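Local coordinates for protein 6'''-hydroxyparomomycin C oxidase (Microbacterium trichothecenolyticum, PDB 7DVE) that uses bound FAD to oxidise the C3 hydroxyl of the sugar in C-glycosides such as isoorientin and mangiferin, passing the electrons to oxygen, at residues C132-D137 against E156-L161; L200-R205 against L210-S215; M346-S351 against A356-A361. All blocks are in the same frame, centred on the assembly; numbering follows the deposited sequence.

In the fold
The three contacts follow one another along this monomeric GMC-family chain, each closing before the next opens. Interaction 1 ties the loop that follows strand 116-117 to helix 149-161; interaction 2 is the hairpin of strands 196-204 and 210-212; interaction 3 lies in the connection between strands 341-347 and 366-373. The centres of 1 and 2 are about 15 Å apart, and they touch where C132 and L161 pack on A201. Interactions 2 and 3, centres about 19 Å apart, share the antiparallel sheet and meet where W212 reaches A350. The side chains of C132 and L200 lie about 5 and 6 Å from FAD, whereas interaction 3 lies at the protein surface.

Interaction 1: residues C132-D137 against E156-L161; sequences CPRPND and EGERLL
Two donors meet on E158 OE2: R134 NE at 2.6 Å and a water at 2.5 Å; the same water also donates to C132 O, 3.0 Å away. R134 takes the carboxylate side-on, NE going to the syn lone pair of OE2 and NH2 to E158 OE1 at 2.8 Å, the latter a fairly straight bond of 162°. The fit is not flat, for the guanidinium and carboxylate planes stand 41° apart. The arginine chain runs extended from CG to NE (chi2 -178°), which carries its head out from the loop to cross the glutamate at about a right angle. S155, just ahead in helix 149-161, takes a further bond from NH2. Nearer the flavin the contact turns apolar: C132 SG lies 4.1 Å from L161 CD1, and both residues also pack on A201 of strand 196-204. An alanine in place of R134 is likely to leave the E158 carboxylate without its positive mate and the water as its remaining link to the loop in this contact. The side-on pair and the water bridge together fix the carboxylate by both oxygens, and the neighbouring positive charge would probably keep E158 ionised, so the loop following FAD-binding A131 is anchored to the helix by charge as well as by packing.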
loop_
_atom_site.group_PDB
_atom_site.type_symbol
_atom_site.label_atom_id
_atom_site.label_comp_id
_atom_site.label_asym_id
_atom_site.label_seq_id
_atom_site.Cartn_x
_atom_site.Cartn_y
_atom_site.Cartn_z
ATOM N N CYS A 132 7.646 -5.449 3.260
ATOM C CA CYS A 132 7.700 -4.271 4.129
ATOM C C CYS A 132 9.118 -3.796 4.439
ATOM O O CYS A 132 9.516 -3.737 5.605
ATOM C CB CYS A 132 6.965 -4.548 5.437
ATOM S SG CYS A 132 5.181 -4.687 5.304
ATOM N N PRO A 133 9.883 -3.367 3.438
ATOM C CA PRO A 133 11.197 -2.781 3.732
ATOM C C PRO A 133 11.080 -1.403 4.369
ATOM O O PRO A 133 10.052 -0.721 4.289
ATOM C CB PRO A 133 11.864 -2.689 2.358
ATOM C CG PRO A 133 10.732 -2.528 1.409
ATOM C CD PRO A 133 9.525 -3.247 2.014
ATOM N N ARG A 134 12.189 -0.990 5.024
ATOM C CA ARG A 134 12.355 0.360 5.531
ATOM C C ARG A 134 12.966 1.233 4.442
ATOM O O ARG A 134 13.746 0.741 3.623
ATOM C CB ARG A 134 13.259 0.360 6.760
ATOM C CG ARG A 134 12.590 -0.189 8.017
ATOM C CD ARG A 134 13.517 -0.124 9.211
ATOM N NE ARG A 134 12.882 -0.663 10.409
ATOM C CZ ARG A 134 12.965 -0.104 11.607
ATOM N NH1 ARG A 134 13.658 1.009 11.806
ATOM N NH2 ARG A 134 12.327 -0.669 12.633
ATOM N N PRO A 135 12.611 2.514 4.384
ATOM C CA PRO A 135 13.281 3.412 3.442
ATOM C C PRO A 135 14.739 3.601 3.835
ATOM O O PRO A 135 15.096 3.560 5.016
ATOM C CB PRO A 135 12.495 4.720 3.575
ATOM C CG PRO A 135 11.921 4.671 4.968
ATOM C CD PRO A 135 11.627 3.220 5.224
ATOM N N ASN A 136 15.582 3.812 2.826
ATOM C CA ASN A 136 17.012 4.021 3.012
ATOM C C ASN A 136 17.451 5.317 2.325
ATOM O O ASN A 136 16.830 5.766 1.359
ATOM C CB ASN A 136 17.793 2.818 2.468
ATOM C CG ASN A 136 19.250 2.809 2.909
ATOM O OD1 ASN A 136 19.627 3.441 3.910
ATOM N ND2 ASN A 136 20.076 2.056 2.184
ATOM N N ASP A 137 18.517 5.920 2.833
ATOM C CA ASP A 137 19.189 7.078 2.195
ATOM C C ASP A 137 18.143 8.144 1.835
ATOM O O ASP A 137 17.308 8.489 2.682
ATOM C CB ASP A 137 20.036 6.555 1.028
ATOM C CG ASP A 137 21.328 5.862 1.490
ATOM O OD1 ASP A 137 21.565 5.746 2.721
ATOM O OD2 ASP A 137 22.118 5.439 0.611
ATOM N N GLU A 156 7.121 0.772 15.312
ATOM C CA GLU A 156 5.704 0.646 15.634
ATOM C C GLU A 156 4.893 0.100 14.451
ATOM O O GLU A 156 3.993 -0.724 14.640
ATOM C CB GLU A 156 5.172 1.991 16.108
ATOM C CG GLU A 156 5.433 2.200 17.577
ATOM C CD GLU A 156 4.601 1.284 18.444
ATOM O OE1 GLU A 156 5.039 0.136 18.739
ATOM O OE2 GLU A 156 3.504 1.735 18.842
ATOM N N GLY A 157 5.205 0.524 13.223
ATOM C CA GLY A 157 4.488 -0.014 12.071
ATOM C C GLY A 157 4.761 -1.492 11.841
ATOM O O GLY A 157 3.856 -2.252 11.470
ATOM N N GLU A 158 6.015 -1.917 12.029
ATOM C CA GLU A 158 6.344 -3.348 11.991
ATOM C C GLU A 158 5.583 -4.131 13.060
ATOM O O GLU A 158 5.170 -5.273 12.833
ATOM C CB GLU A 158 7.846 -3.539 12.166
ATOM C CG GLU A 158 8.621 -3.101 10.932
ATOM C CD GLU A 158 10.023 -2.617 11.249
ATOM O OE1 GLU A 158 10.442 -2.681 12.432
ATOM O OE2 GLU A 158 10.714 -2.180 10.304
ATOM N N ARG A 159 5.371 -3.529 14.230
ATOM C CA ARG A 159 4.521 -4.183 15.227
ATOM C C ARG A 159 3.064 -4.253 14.760
ATOM O O ARG A 159 2.384 -5.270 14.949
ATOM C CB ARG A 159 4.625 -3.451 16.553
ATOM C CG ARG A 159 3.524 -3.764 17.536
ATOM C CD ARG A 159 3.752 -3.011 18.833
ATOM N NE ARG A 159 3.174 -1.666 18.819
ATOM C CZ ARG A 159 1.926 -1.378 19.174
ATOM N NH1 ARG A 159 1.061 -2.328 19.493
ATOM N NH2 ARG A 159 1.542 -0.104 19.236
ATOM N N LEU A 160 2.568 -3.182 14.142
ATOM C CA LEU A 160 1.171 -3.183 13.723
ATOM C C LEU A 160 0.929 -4.244 12.655
ATOM O O LEU A 160 -0.117 -4.904 12.645
ATOM C CB LEU A 160 0.764 -1.801 13.221
ATOM C CG LEU A 160 0.687 -0.677 14.259
ATOM C CD1 LEU A 160 -0.176 0.446 13.735
ATOM C CD2 LEU A 160 0.149 -1.152 15.604
ATOM N N LEU A 161 1.895 -4.445 11.766
ATOM C CA LEU A 161 1.729 -5.364 10.658
ATOM C C LEU A 161 2.238 -6.764 10.965
ATOM O O LEU A 161 2.075 -7.651 10.129
ATOM C CB LEU A 161 2.432 -4.801 9.404
ATOM C CG LEU A 161 1.856 -3.509 8.777
ATOM C CD1 LEU A 161 2.933 -2.682 8.048
ATOM C CD2 LEU A 161 0.718 -3.810 7.822
HETATM O O HOH W 1 10.965 -3.481 8.189
#

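Interaction 2: residues L200-R205 against L210-S215; sequences LAVHRR and LVWSGS
This is a beta hairpin, strand 196-204 returning through a short loop as strand 210-212 in the antiparallel sheet of the GMC fold. H203 and V211 form its hydrogen-bonded pair, with H203 N to V211 O and V211 N to H203 O both 2.9 Å. V202 with W212 and R204 with L210 make the flanking non-hydrogen-bonded pairs. Past the strand end, S213 N reaches A201 O at 2.8 Å from above the carbonyl plane. On one face, V211 CG1 lies over the H203 ring toward its rim, 3.9 Å from its centroid, in a CH-pi contact, and R205 CG packs on the same methyl. On the other, L210 CD1 sits off-centre over one face of the R204 guanidinium, whose NH1 pairs with E326, while V202 CG2 meets L210 CG. The W212 indole crosses L200 at a slant, its CZ3 3.9 Å from L200 CD2, close to FAD-binding T129. H203 has CG between its backbone N and carbonyl carbon (chi1 65°), which swings the ring across to the partner segment, to S213; there S213 OG lies at the ring edge, near its plane, and shares an almost straight hydrogen bond of 2.6 Å with H203 ND1.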
loop_
_atom_site.group_PDB
_atom_site.type_symbol
_atom_site.label_atom_id
_atom_site.label_comp_id
_atom_site.label_asym_id
_atom_site.label_seq_id
_atom_site.Cartn_x
_atom_site.Cartn_y
_atom_site.Cartn_z
ATOM N N LEU A 200 8.480 -9.169 5.977
ATOM C CA LEU A 200 7.194 -9.479 5.354
ATOM C C LEU A 200 6.054 -9.373 6.354
ATOM O O LEU A 200 6.169 -9.828 7.495
ATOM C CB LEU A 200 7.181 -10.897 4.739
ATOM C CG LEU A 200 8.004 -11.233 3.495
ATOM C CD1 LEU A 200 7.998 -12.759 3.240
ATOM C CD2 LEU A 200 7.514 -10.433 2.208
ATOM N N ALA A 201 4.933 -8.821 5.902
ATOM C CA ALA A 201 3.731 -8.717 6.729
ATOM C C ALA A 201 2.970 -10.017 6.551
ATOM O O ALA A 201 2.087 -10.135 5.700
ATOM C CB ALA A 201 2.899 -7.506 6.332
ATOM N N VAL A 202 3.337 -11.019 7.351
ATOM C CA VAL A 202 2.864 -12.386 7.163
ATOM C C VAL A 202 2.713 -13.016 8.540
ATOM O O VAL A 202 3.391 -12.621 9.489
ATOM C CB VAL A 202 3.842 -13.192 6.267
ATOM C CG1 VAL A 202 5.074 -13.644 7.066
ATOM C CG2 VAL A 202 3.170 -14.380 5.713
ATOM N N HIS A 203 1.812 -13.995 8.651
ATOM C CA HIS A 203 1.653 -14.752 9.888
ATOM C C HIS A 203 1.186 -16.161 9.556
ATOM O O HIS A 203 0.764 -16.458 8.435
ATOM C CB HIS A 203 0.655 -14.091 10.852
ATOM C CG HIS A 203 -0.749 -14.064 10.329
ATOM N ND1 HIS A 203 -1.221 -13.057 9.511
ATOM C CD2 HIS A 203 -1.772 -14.940 10.471
ATOM C CE1 HIS A 203 -2.480 -13.303 9.193
ATOM N NE2 HIS A 203 -2.836 -14.446 9.753
ATOM N N ARG A 204 1.248 -17.028 10.555
ATOM C CA ARG A 204 0.751 -18.384 10.429
ATOM C C ARG A 204 -0.664 -18.472 10.973
ATOM O O ARG A 204 -0.976 -17.923 12.034
ATOM C CB ARG A 204 1.648 -19.369 11.177
ATOM C CG ARG A 204 3.062 -19.382 10.647
ATOM C CD ARG A 204 3.660 -20.769 10.610
ATOM N NE ARG A 204 4.921 -20.723 9.882
ATOM C CZ ARG A 204 5.177 -21.401 8.774
ATOM N NH1 ARG A 204 4.302 -22.252 8.262
ATOM N NH2 ARG A 204 6.345 -21.227 8.169
ATOM N N ARG A 205 -1.521 -19.165 10.240
ATOM C CA ARG A 205 -2.836 -19.445 10.768
ATOM C C ARG A 205 -2.713 -20.486 11.875
ATOM O O ARG A 205 -1.845 -21.365 11.831
ATOM C CB ARG A 205 -3.748 -19.918 9.642
ATOM C CG ARG A 205 -3.949 -18.847 8.539
ATOM C CD ARG A 205 -4.363 -19.486 7.211
ATOM N NE ARG A 205 -5.460 -20.424 7.414
ATOM C CZ ARG A 205 -6.713 -20.059 7.642
ATOM N NH1 ARG A 205 -7.077 -18.787 7.604
ATOM N NH2 ARG A 205 -7.620 -20.993 7.920
ATOM N N LEU A 210 1.080 -20.403 6.480
ATOM C CA LEU A 210 1.541 -19.031 6.285
ATOM C C LEU A 210 0.612 -18.258 5.345
ATOM O O LEU A 210 0.170 -18.804 4.334
ATOM C CB LEU A 210 2.934 -19.080 5.676
ATOM C CG LEU A 210 3.954 -17.999 5.968
ATOM C CD1 LEU A 210 4.127 -17.821 7.463
ATOM C CD2 LEU A 210 5.277 -18.369 5.300
ATOM N N VAL A 211 0.365 -16.973 5.648
ATOM C CA VAL A 211 -0.543 -16.132 4.861
ATOM C C VAL A 211 -0.268 -14.650 5.140
ATOM O O VAL A 211 0.168 -14.275 6.226
ATOM C CB VAL A 211 -2.021 -16.496 5.150
ATOM C CG1 VAL A 211 -2.426 -16.035 6.553
ATOM C CG2 VAL A 211 -2.932 -15.879 4.078
ATOM N N TRP A 212 -0.533 -13.801 4.140
ATOM C CA TRP A 212 -0.283 -12.358 4.253
ATOM C C TRP A 212 -1.174 -11.708 5.315
ATOM O O TRP A 212 -2.332 -12.091 5.517
ATOM C CB TRP A 212 -0.515 -11.654 2.901
ATOM C CG TRP A 212 0.255 -12.257 1.762
ATOM C CD1 TRP A 212 -0.263 -12.826 0.631
ATOM C CD2 TRP A 212 1.683 -12.378 1.646
ATOM N NE1 TRP A 212 0.747 -13.308 -0.172
ATOM C CE2 TRP A 212 1.951 -13.036 0.421
ATOM C CE3 TRP A 212 2.761 -12.000 2.459
ATOM C CZ2 TRP A 212 3.248 -13.305 -0.017
ATOM C CZ3 TRP A 212 4.049 -12.274 2.024
ATOM C CH2 TRP A 212 4.283 -12.924 0.795
ATOM N N SER A 213 -0.622 -10.689 5.969
ATOM C CA SER A 213 -1.261 -9.947 7.051
ATOM C C SER A 213 -1.758 -8.599 6.538
ATOM O O SER A 213 -1.056 -7.919 5.790
ATOM C CB SER A 213 -0.270 -9.714 8.197
ATOM O OG SER A 213 0.107 -10.932 8.814
ATOM N N GLY A 214 -2.959 -8.205 6.952
ATOM C CA GLY A 214 -3.546 -6.964 6.477
ATOM C C GLY A 214 -4.265 -6.152 7.535
ATOM O O GLY A 214 -3.818 -6.092 8.683
ATOM N N SER A 215 -5.374 -5.501 7.166
ATOM C CA SER A 215 -6.132 -4.738 8.154
ATOM C C SER A 215 -6.690 -5.617 9.265
ATOM O O SER A 215 -6.989 -5.098 10.342
ATOM C CB SER A 215 -7.269 -3.983 7.479
ATOM O OG SER A 215 -6.734 -3.092 6.536
#

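Interaction 3: residues M346-S351 against A356-A361; sequences MQLDAS and ADDDPA
L348 reaches across to the loop at A356-D358, and its side chain carries the contact. CB points toward that loop from the short 3-10 turn of residues 348-349, and CG stands anti to the carbonyl carbon, beside the backbone N (chi1 -57°). CG makes no close approach of its own; the chain then runs on extended (chi2 176°) and sends CD1 out as the tip that does the touching. L348 CD1 comes end-on to the backbone, 3.4 Å from D358 N and 3.7 Å from D358 CA. The same L348 CD1 lies 3.8 Å from D357 C and equally far from A356 O, while the CB of D358 is 3.9 Å away. One methyl therefore rests on the peptide that joins D357 to D358, with the aliphatic root of D358 as its nearest side-chain neighbour. I366, at the start of strand 366-373, packs on both L348 and D358. The charged ends turn elsewhere: D357 pairs with K354, and OD2 of D358 takes the backbone N of G364. Behind the leucine, Q347 NE2 donates to the syn lone pair of D349 OD1 at 2.8 Å, spanning L348, and also bonds to S325 O. Further along the loop, D359 OD1 accepts from A361 N in an Asx turn. No hydrogen bond joins the two segments, so this surface contact between the 3-10 turn after strand 341-347 and the following loop rests on van der Waals packing of a methyl against a peptide, a weak and little-directed attachment.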
loop_
_atom_site.group_PDB
_atom_site.type_symbol
_atom_site.label_atom_id
_atom_site.label_comp_id
_atom_site.label_asym_id
_atom_site.label_seq_id
_atom_site.Cartn_x
_atom_site.Cartn_y
_atom_site.Cartn_z
ATOM N N MET A 346 11.532 -13.244 -5.558
ATOM C CA MET A 346 10.315 -13.807 -4.993
ATOM C C MET A 346 10.005 -15.168 -5.581
ATOM O O MET A 346 10.069 -15.349 -6.795
ATOM C CB MET A 346 9.095 -12.890 -5.241
ATOM C CG MET A 346 9.380 -11.393 -5.133
ATOM S SD MET A 346 8.389 -10.388 -6.196
ATOM C CE MET A 346 9.349 -10.412 -7.703
ATOM N N GLN A 347 9.641 -16.114 -4.718
ATOM C CA GLN A 347 8.890 -17.271 -5.175
ATOM C C GLN A 347 7.596 -16.771 -5.801
ATOM O O GLN A 347 7.069 -15.726 -5.411
ATOM C CB GLN A 347 8.601 -18.243 -4.008
ATOM C CG GLN A 347 7.911 -17.651 -2.773
ATOM C CD GLN A 347 7.716 -18.685 -1.640
ATOM O OE1 GLN A 347 8.676 -19.241 -1.094
ATOM N NE2 GLN A 347 6.462 -18.943 -1.298
ATOM N N LEU A 348 7.065 -17.530 -6.761
ATOM C CA LEU A 348 6.039 -16.966 -7.639
ATOM C C LEU A 348 4.739 -16.645 -6.900
ATOM O O LEU A 348 4.052 -15.684 -7.266
ATOM C CB LEU A 348 5.754 -17.905 -8.799
ATOM C CG LEU A 348 6.980 -18.253 -9.636
ATOM C CD1 LEU A 348 6.601 -19.281 -10.718
ATOM C CD2 LEU A 348 7.580 -17.001 -10.230
ATOM N N ASP A 349 4.372 -17.419 -5.866
ATOM C CA ASP A 349 3.104 -17.105 -5.211
ATOM C C ASP A 349 3.217 -15.902 -4.275
ATOM O O ASP A 349 2.215 -15.518 -3.662
ATOM C CB ASP A 349 2.537 -18.353 -4.490
ATOM C CG ASP A 349 3.319 -18.755 -3.248
ATOM O OD1 ASP A 349 4.370 -18.150 -2.958
ATOM O OD2 ASP A 349 2.922 -19.757 -2.595
ATOM N N ALA A 350 4.402 -15.301 -4.177
ATOM C CA ALA A 350 4.625 -14.036 -3.486
ATOM C C ALA A 350 4.948 -12.912 -4.446
ATOM O O ALA A 350 5.466 -11.879 -4.011
ATOM C CB ALA A 350 5.767 -14.149 -2.474
ATOM N N SER A 351 4.713 -13.106 -5.747
ATOM C CA SER A 351 4.983 -11.956 -6.597
ATOM C C SER A 351 3.693 -11.178 -6.859
ATOM O O SER A 351 2.627 -11.779 -6.965
ATOM C CB SER A 351 5.603 -12.391 -7.926
ATOM O OG SER A 351 5.332 -11.446 -8.958
ATOM N N ALA A 356 5.573 -15.877 -14.611
ATOM C CA ALA A 356 5.756 -17.161 -15.269
ATOM C C ALA A 356 4.961 -18.205 -14.498
ATOM O O ALA A 356 4.362 -17.922 -13.456
ATOM C CB ALA A 356 7.236 -17.541 -15.343
ATOM N N ASP A 357 4.940 -19.412 -15.030
ATOM C CA ASP A 357 4.386 -20.551 -14.322
ATOM C C ASP A 357 5.536 -21.342 -13.738
ATOM O O ASP A 357 6.596 -21.458 -14.367
ATOM C CB ASP A 357 3.556 -21.461 -15.239
ATOM C CG ASP A 357 2.341 -20.766 -15.803
ATOM O OD1 ASP A 357 1.570 -20.179 -15.011
ATOM O OD2 ASP A 357 2.123 -20.840 -17.034
ATOM N N ASP A 358 5.325 -21.877 -12.539
ATOM C CA ASP A 358 6.315 -22.769 -11.955
ATOM C C ASP A 358 6.389 -24.037 -12.786
ATOM O O ASP A 358 5.421 -24.436 -13.439
ATOM C CB ASP A 358 5.965 -23.109 -10.503
ATOM C CG ASP A 358 7.201 -23.441 -9.638
ATOM O OD1 ASP A 358 8.353 -23.244 -10.103
ATOM O OD2 ASP A 358 7.006 -23.897 -8.471
ATOM N N ASP A 359 7.559 -24.648 -12.777
ATOM C CA ASP A 359 7.768 -25.934 -13.415
ATOM C C ASP A 359 7.199 -27.029 -12.509
ATOM O O ASP A 359 7.717 -27.256 -11.407
ATOM C CB ASP A 359 9.260 -26.143 -13.685
ATOM C CG ASP A 359 9.560 -27.510 -14.274
ATOM O OD1 ASP A 359 8.598 -28.197 -14.668
ATOM O OD2 ASP A 359 10.753 -27.909 -14.331
ATOM N N PRO A 360 6.151 -27.739 -12.934
ATOM C CA PRO A 360 5.630 -28.830 -12.092
ATOM C C PRO A 360 6.644 -29.934 -11.865
ATOM O O PRO A 360 6.582 -30.620 -10.843
ATOM C CB PRO A 360 4.405 -29.343 -12.873
ATOM C CG PRO A 360 4.267 -28.455 -14.096
ATOM C CD PRO A 360 5.590 -27.772 -14.297
ATOM N N ALA A 361 7.586 -30.114 -12.788
ATOM C CA ALA A 361 8.670 -31.069 -12.591
ATOM C C ALA A 361 9.590 -30.692 -11.432
ATOM O O ALA A 361 10.267 -31.566 -10.882
ATOM C CB ALA A 361 9.502 -31.186 -13.870
#